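Local coordinates for protein Alpha/beta fold hydrolase (Pseudomonas aeruginosa, PDB 6I8W) that acts as a membrane phospholipase A and virulence factor, probably degrading membrane phospholipids by hydrolysing their ester bonds, at residues H43-D48 / A120-A125; E51-E56 / A93-G98. One frame throughout, in Å; residues are numbered along the deposited sequence. Where two conformers were deposited one is given.

Overall arrangement
After the long N-terminal helix 3-38, the chain enters the sheet through its edge strand 41-47 and turns straight back along strand 50-57, so the first halves of both interactions are neighbours joined by backbone hydrogen bonds. Interaction 2 closes first, when residues 93-98, at the end of strand 90-94 and just beyond it, come to lie along strand 50-57. The chain then forms helix 112-125, whose last turns return to strand 41-47 and close interaction 1, a wider loop within which interaction 2 lies. Interaction 2 thus joins strands within the sheet, whereas interaction 1 packs the end of a helix on the face of the sheet at its outer strand; F122 and Y54, ring against ring edge-to-face, also connect the two.

Interaction 1: residues H43-D48 / A120-A125; sequences HSVQVD and ANFAAA. With CO2 (carbon dioxide), chain F.
A chi1 of -178° turns V47 CG1 away from its own N and towards N121, leaving CG2 to face A125, whereas V45, at chi1 60°, directs CG1 to the F122 ring and CG2 to A125. V47 CG1 lies 3.6 Å from N121 CB, their side chains crossing at a slant. The A125 methyl meets both valines, its CB being 4.0 Å from V45 CG2 and equally far from V47 CG2. V45 CG1 approaches F122 CE1 obliquely at 3.7 Å, while V47 CG2 lies near the plane of that ring, at its edge. These contacts seat the end of helix 112-125 on the outermost strand 41-47 of the alpha/beta hydrolase sheet, and F122 reaches further inward to I52, V92 and L94. Beyond the strand, N121 ND2 gives D48 OD2 a weak hydrogen bond of 3.1 Å, bent to 124° at the hydrogen, with amide and carboxylate planes almost perpendicular. At the opposite end of 43-48, carbon dioxide lies beside H43 and S44, its O1 in plane at the imidazole edge and 3.4 Å from H43 CB. Any bond from S44 OG to O2 is doubtful: S44 has two conformers, and E51 OE2 is another, weak partner.

Interaction 2: residues E51-E56 / A93-G98; sequences EIAYLE and ALDLPG
A93 and L55 form an antiparallel hydrogen-bonded pair: A93 N donates to L55 O at 3.0 Å, and A93 O receives L55 N at 2.8 Å, the second bond being the straighter. Both side chains rise from the same face of the sheet, where L55 also touches E42 and K75.

L94 follows as the non-hydrogen-bonded partner of Y54, and here the strands draw in to a CA-CA distance of 4.0 Å between the two residues. Their side chains emerge on the face towards helix 112-125 and meet through their CB atoms, but the phenol of Y54 then leads away from L94 towards that helix. At chi1 83° L94 CG lies between its own N and carbonyl carbon, which lays the side chain alongside I52, with its CD1 4.0 Å from I52 CG2.

D95 N then donates to A53 O over 2.8 Å, almost straight at 174°. D95 OD2 comes 3.7 Å from A53 CB, yet its polar partners lie elsewhere, in a salt bridge with K75 and a hydrogen bond from D101 N. The carbonyl of D95 is bonded to S102 OG and is also brushed by I52 CG2. After L96 turns towards helices 112-125 and 138-149, P97 brings the chain back to the same isoleucine, its CG 4.0 Å from I52 CD1, the other end of that branched side chain.

Strand 50-57, to which residues 51-56 belong, runs antiparallel to strand 90-94, which it flanks in a sheet with strand order 1-2-4-3-5-6-7-8, the topology of the alpha/beta hydrolase fold.

Interaction 1: residues H43-D48 / A120-A125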
loop_
_atom_site.group_PDB
_atom_site.type_symbol
_atom_site.label_atom_id
_atom_site.label_comp_id
_atom_site.label_asym_id
_atom_site.label_seq_id
_atom_site.Cartn_x
_atom_site.Cartn_y
_atom_site.Cartn_z
ATOM N N HIS A 43 0.273 10.319 12.684
ATOM C CA HIS A 43 -0.609 10.295 13.832
ATOM C C HIS A 43 -1.011 8.856 14.086
ATOM O O HIS A 43 -0.633 7.965 13.330
ATOM C CB HIS A 43 -1.853 11.152 13.571
ATOM C CG HIS A 43 -1.535 12.534 13.103
ATOM N ND1 HIS A 43 -1.269 13.571 13.970
ATOM C CD2 HIS A 43 -1.396 13.041 11.854
ATOM C CE1 HIS A 43 -1.003 14.664 13.275
ATOM N NE2 HIS A 43 -1.071 14.368 11.990
ATOM N N SER A 44 -1.779 8.632 15.146
ATOM C CA SER A 44 -2.369 7.326 15.363
ATOM C C SER A 44 -3.730 7.478 16.014
ATOM O O SER A 44 -4.023 8.489 16.652
ATOM C CB SER A 44 -1.461 6.444 16.218
ATOM O OG SER A 44 -1.473 6.862 17.561
ATOM N N VAL A 45 -4.583 6.480 15.800
ATOM C CA VAL A 45 -5.900 6.469 16.409
ATOM C C VAL A 45 -6.282 5.021 16.698
ATOM O O VAL A 45 -5.950 4.111 15.933
ATOM C CB VAL A 45 -6.954 7.167 15.494
ATOM C CG1 VAL A 45 -7.059 6.474 14.155
ATOM C CG2 VAL A 45 -8.321 7.234 16.194
ATOM N N GLN A 46 -6.964 4.810 17.814
ATOM C CA GLN A 46 -7.456 3.491 18.186
ATOM C C GLN A 46 -8.800 3.216 17.528
ATOM O O GLN A 46 -9.758 3.974 17.709
ATOM C CB GLN A 46 -7.597 3.375 19.712
ATOM C CG GLN A 46 -6.277 3.543 20.463
ATOM C CD GLN A 46 -6.482 3.748 21.957
ATOM O OE1 GLN A 46 -7.591 4.021 22.411
ATOM N NE2 GLN A 46 -5.408 3.615 22.727
ATOM N N VAL A 47 -8.868 2.108 16.799
ATOM C CA VAL A 47 -10.076 1.691 16.096
ATOM C C VAL A 47 -10.349 0.241 16.471
ATOM O O VAL A 47 -9.515 -0.623 16.185
ATOM C CB VAL A 47 -9.916 1.832 14.557
ATOM C CG1 VAL A 47 -11.201 1.440 13.874
ATOM C CG2 VAL A 47 -9.484 3.257 14.191
ATOM N N ASP A 48 -11.490 -0.001 17.128
ATOM C CA ASP A 48 -11.806 -1.302 17.723
ATOM C C ASP A 48 -10.614 -1.798 18.546
ATOM O O ASP A 48 -10.231 -2.978 18.485
ATOM C CB ASP A 48 -12.224 -2.353 16.687
ATOM C CG ASP A 48 -13.575 -2.054 16.049
ATOM O OD1 ASP A 48 -14.511 -1.634 16.764
ATOM O OD2 ASP A 48 -13.723 -2.291 14.838
ATOM N N ALA A 120 -13.367 1.584 7.035
ATOM C CA ALA A 120 -14.562 2.407 7.205
ATOM C C ALA A 120 -14.673 2.926 8.642
ATOM O O ALA A 120 -14.997 4.090 8.862
ATOM C CB ALA A 120 -15.801 1.630 6.832
ATOM N N ASN A 121 -14.409 2.062 9.617
ATOM C CA ASN A 121 -14.401 2.483 11.016
ATOM C C ASN A 121 -13.300 3.526 11.280
ATOM O O ASN A 121 -13.477 4.437 12.095
ATOM C CB ASN A 121 -14.195 1.276 11.946
ATOM C CG ASN A 121 -15.378 0.318 11.947
ATOM O OD1 ASN A 121 -16.482 0.680 11.560
ATOM N ND2 ASN A 121 -15.139 -0.920 12.381
ATOM N N PHE A 122 -12.167 3.371 10.608
ATOM C CA PHE A 122 -11.071 4.340 10.702
ATOM C C PHE A 122 -11.480 5.716 10.149
ATOM O O PHE A 122 -11.187 6.745 10.750
ATOM C CB PHE A 122 -9.827 3.819 9.963
ATOM C CG PHE A 122 -8.757 4.880 9.710
ATOM C CD1 PHE A 122 -7.835 5.223 10.695
ATOM C CD2 PHE A 122 -8.661 5.503 8.475
ATOM C CE1 PHE A 122 -6.838 6.188 10.445
ATOM C CE2 PHE A 122 -7.674 6.472 8.223
ATOM C CZ PHE A 122 -6.773 6.810 9.204
ATOM N N ALA A 123 -12.144 5.734 9.002
ATOM C CA ALA A 123 -12.587 7.003 8.436
ATOM C C ALA A 123 -13.512 7.722 9.428
ATOM O O ALA A 123 -13.350 8.919 9.673
ATOM C CB ALA A 123 -13.287 6.788 7.083
ATOM N N ALA A 124 -14.446 6.989 10.034
ATOM C CA ALA A 124 -15.317 7.582 11.043
ATOM C C ALA A 124 -14.509 8.084 12.240
ATOM O O ALA A 124 -14.810 9.138 12.810
ATOM C CB ALA A 124 -16.396 6.572 11.504
ATOM N N ALA A 125 -13.478 7.333 12.616
ATOM C CA ALA A 125 -12.685 7.677 13.781
ATOM C C ALA A 125 -11.914 8.988 13.588
ATOM O O ALA A 125 -11.668 9.706 14.559
ATOM C CB ALA A 125 -11.709 6.544 14.111
HETATM C C CO2 F . -1.099 10.492 17.457
HETATM O O1 CO2 F . -1.833 11.201 16.962
HETATM O O2 CO2 F . -0.363 9.781 17.950
#

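Interaction 2: residues E51-E56 / A93-G98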
loop_
_atom_site.group_PDB
_atom_site.type_symbol
_atom_site.label_atom_id
_atom_site.label_comp_id
_atom_site.label_asym_id
_atom_site.label_seq_id
_atom_site.Cartn_x
_atom_site.Cartn_y
_atom_site.Cartn_z
ATOM N N GLU A 51 -4.418 0.004 17.417
ATOM C CA GLU A 51 -3.741 1.250 17.076
ATOM C C GLU A 51 -3.476 1.289 15.586
ATOM O O GLU A 51 -2.809 0.422 15.033
ATOM C CB GLU A 51 -2.434 1.413 17.847
ATOM C CG GLU A 51 -1.727 2.718 17.516
ATOM C CD GLU A 51 -0.773 3.153 18.613
ATOM O OE1 GLU A 51 -0.869 2.612 19.735
ATOM O OE2 GLU A 51 0.074 4.033 18.352
ATOM N N ILE A 52 -4.026 2.294 14.929
ATOM C CA ILE A 52 -3.795 2.455 13.509
ATOM C C ILE A 52 -2.949 3.695 13.270
ATOM O O ILE A 52 -3.371 4.804 13.589
ATOM C CB ILE A 52 -5.114 2.539 12.757
ATOM C CG1 ILE A 52 -5.906 1.235 12.988
ATOM C CG2 ILE A 52 -4.868 2.844 11.267
ATOM C CD1 ILE A 52 -7.089 1.071 12.056
ATOM N N ALA A 53 -1.741 3.489 12.741
ATOM C CA ALA A 53 -0.859 4.587 12.395
ATOM C C ALA A 53 -1.266 5.150 11.040
ATOM O O ALA A 53 -1.672 4.402 10.141
ATOM C CB ALA A 53 0.620 4.123 12.364
ATOM N N TYR A 54 -1.163 6.464 10.881
ATOM C CA TYR A 54 -1.484 7.048 9.589
ATOM C C TYR A 54 -0.737 8.333 9.352
ATOM O O TYR A 54 -0.237 8.960 10.279
ATOM C CB TYR A 54 -3.001 7.280 9.447
ATOM C CG TYR A 54 -3.645 8.292 10.391
ATOM C CD1 TYR A 54 -4.005 7.936 11.687
ATOM C CD2 TYR A 54 -3.925 9.596 9.965
ATOM C CE1 TYR A 54 -4.609 8.853 12.561
ATOM C CE2 TYR A 54 -4.544 10.524 10.832
ATOM C CZ TYR A 54 -4.878 10.142 12.117
ATOM O OH TYR A 54 -5.483 11.044 12.967
ATOM N N LEU A 55 -0.636 8.691 8.081
ATOM C CA LEU A 55 -0.099 9.984 7.682
ATOM C C LEU A 55 -1.244 10.879 7.278
ATOM O O LEU A 55 -2.259 10.399 6.738
ATOM C CB LEU A 55 0.878 9.840 6.521
ATOM C CG LEU A 55 2.119 8.995 6.807
ATOM C CD1 LEU A 55 2.944 8.834 5.544
ATOM C CD2 LEU A 55 2.956 9.613 7.930
ATOM N N GLU A 56 -1.082 12.174 7.517
ATOM C CA GLU A 56 -2.098 13.148 7.135
ATOM C C GLU A 56 -1.464 14.456 6.647
ATOM O O GLU A 56 -0.429 14.882 7.168
ATOM C CB GLU A 56 -3.029 13.414 8.317
ATOM C CG GLU A 56 -4.175 14.357 8.007
ATOM C CD GLU A 56 -5.010 14.672 9.235
ATOM O OE1 GLU A 56 -4.510 14.465 10.360
ATOM O OE2 GLU A 56 -6.157 15.127 9.078
ATOM N N ALA A 93 -3.121 8.552 4.557
ATOM C CA ALA A 93 -2.625 7.225 4.206
ATOM C C ALA A 93 -2.417 6.415 5.489
ATOM O O ALA A 93 -1.589 6.789 6.320
ATOM C CB ALA A 93 -1.321 7.335 3.407
ATOM N N LEU A 94 -3.180 5.335 5.678
ATOM C CA LEU A 94 -3.049 4.533 6.905
ATOM C C LEU A 94 -2.169 3.293 6.714
ATOM O O LEU A 94 -1.988 2.802 5.587
ATOM C CB LEU A 94 -4.433 4.083 7.441
ATOM C CG LEU A 94 -5.084 2.833 6.822
ATOM C CD1 LEU A 94 -6.339 2.406 7.613
ATOM C CD2 LEU A 94 -5.432 3.055 5.343
ATOM N N ASP A 95 -1.620 2.806 7.828
ATOM C CA ASP A 95 -1.088 1.460 7.903
ATOM C C ASP A 95 -2.238 0.535 8.252
ATOM O O ASP A 95 -2.827 0.657 9.333
ATOM C CB ASP A 95 0.010 1.323 8.971
ATOM C CG ASP A 95 1.307 2.007 8.574
ATOM O OD1 ASP A 95 1.542 2.166 7.361
ATOM O OD2 ASP A 95 2.092 2.347 9.485
ATOM N N LEU A 96 -2.563 -0.396 7.370
ATOM C CA LEU A 96 -3.579 -1.393 7.727
ATOM C C LEU A 96 -3.119 -2.199 8.936
ATOM O O LEU A 96 -1.928 -2.475 9.072
ATOM C CB LEU A 96 -3.848 -2.326 6.546
ATOM C CG LEU A 96 -4.527 -1.661 5.338
ATOM C CD1 LEU A 96 -4.392 -2.550 4.115
ATOM C CD2 LEU A 96 -6.004 -1.379 5.628
ATOM N N PRO A 97 -4.059 -2.545 9.841
ATOM C CA PRO A 97 -3.775 -3.540 10.871
ATOM C C PRO A 97 -3.070 -4.746 10.254
ATOM O O PRO A 97 -3.448 -5.175 9.150
ATOM C CB PRO A 97 -5.174 -3.915 11.396
ATOM C CG PRO A 97 -5.971 -2.657 11.193
ATOM C CD PRO A 97 -5.451 -2.055 9.909
ATOM N N GLY A 98 -2.047 -5.249 10.943
ATOM C CA GLY A 98 -1.197 -6.306 10.422
ATOM C C GLY A 98 0.088 -5.799 9.768
ATOM O O GLY A 98 1.030 -6.573 9.586
#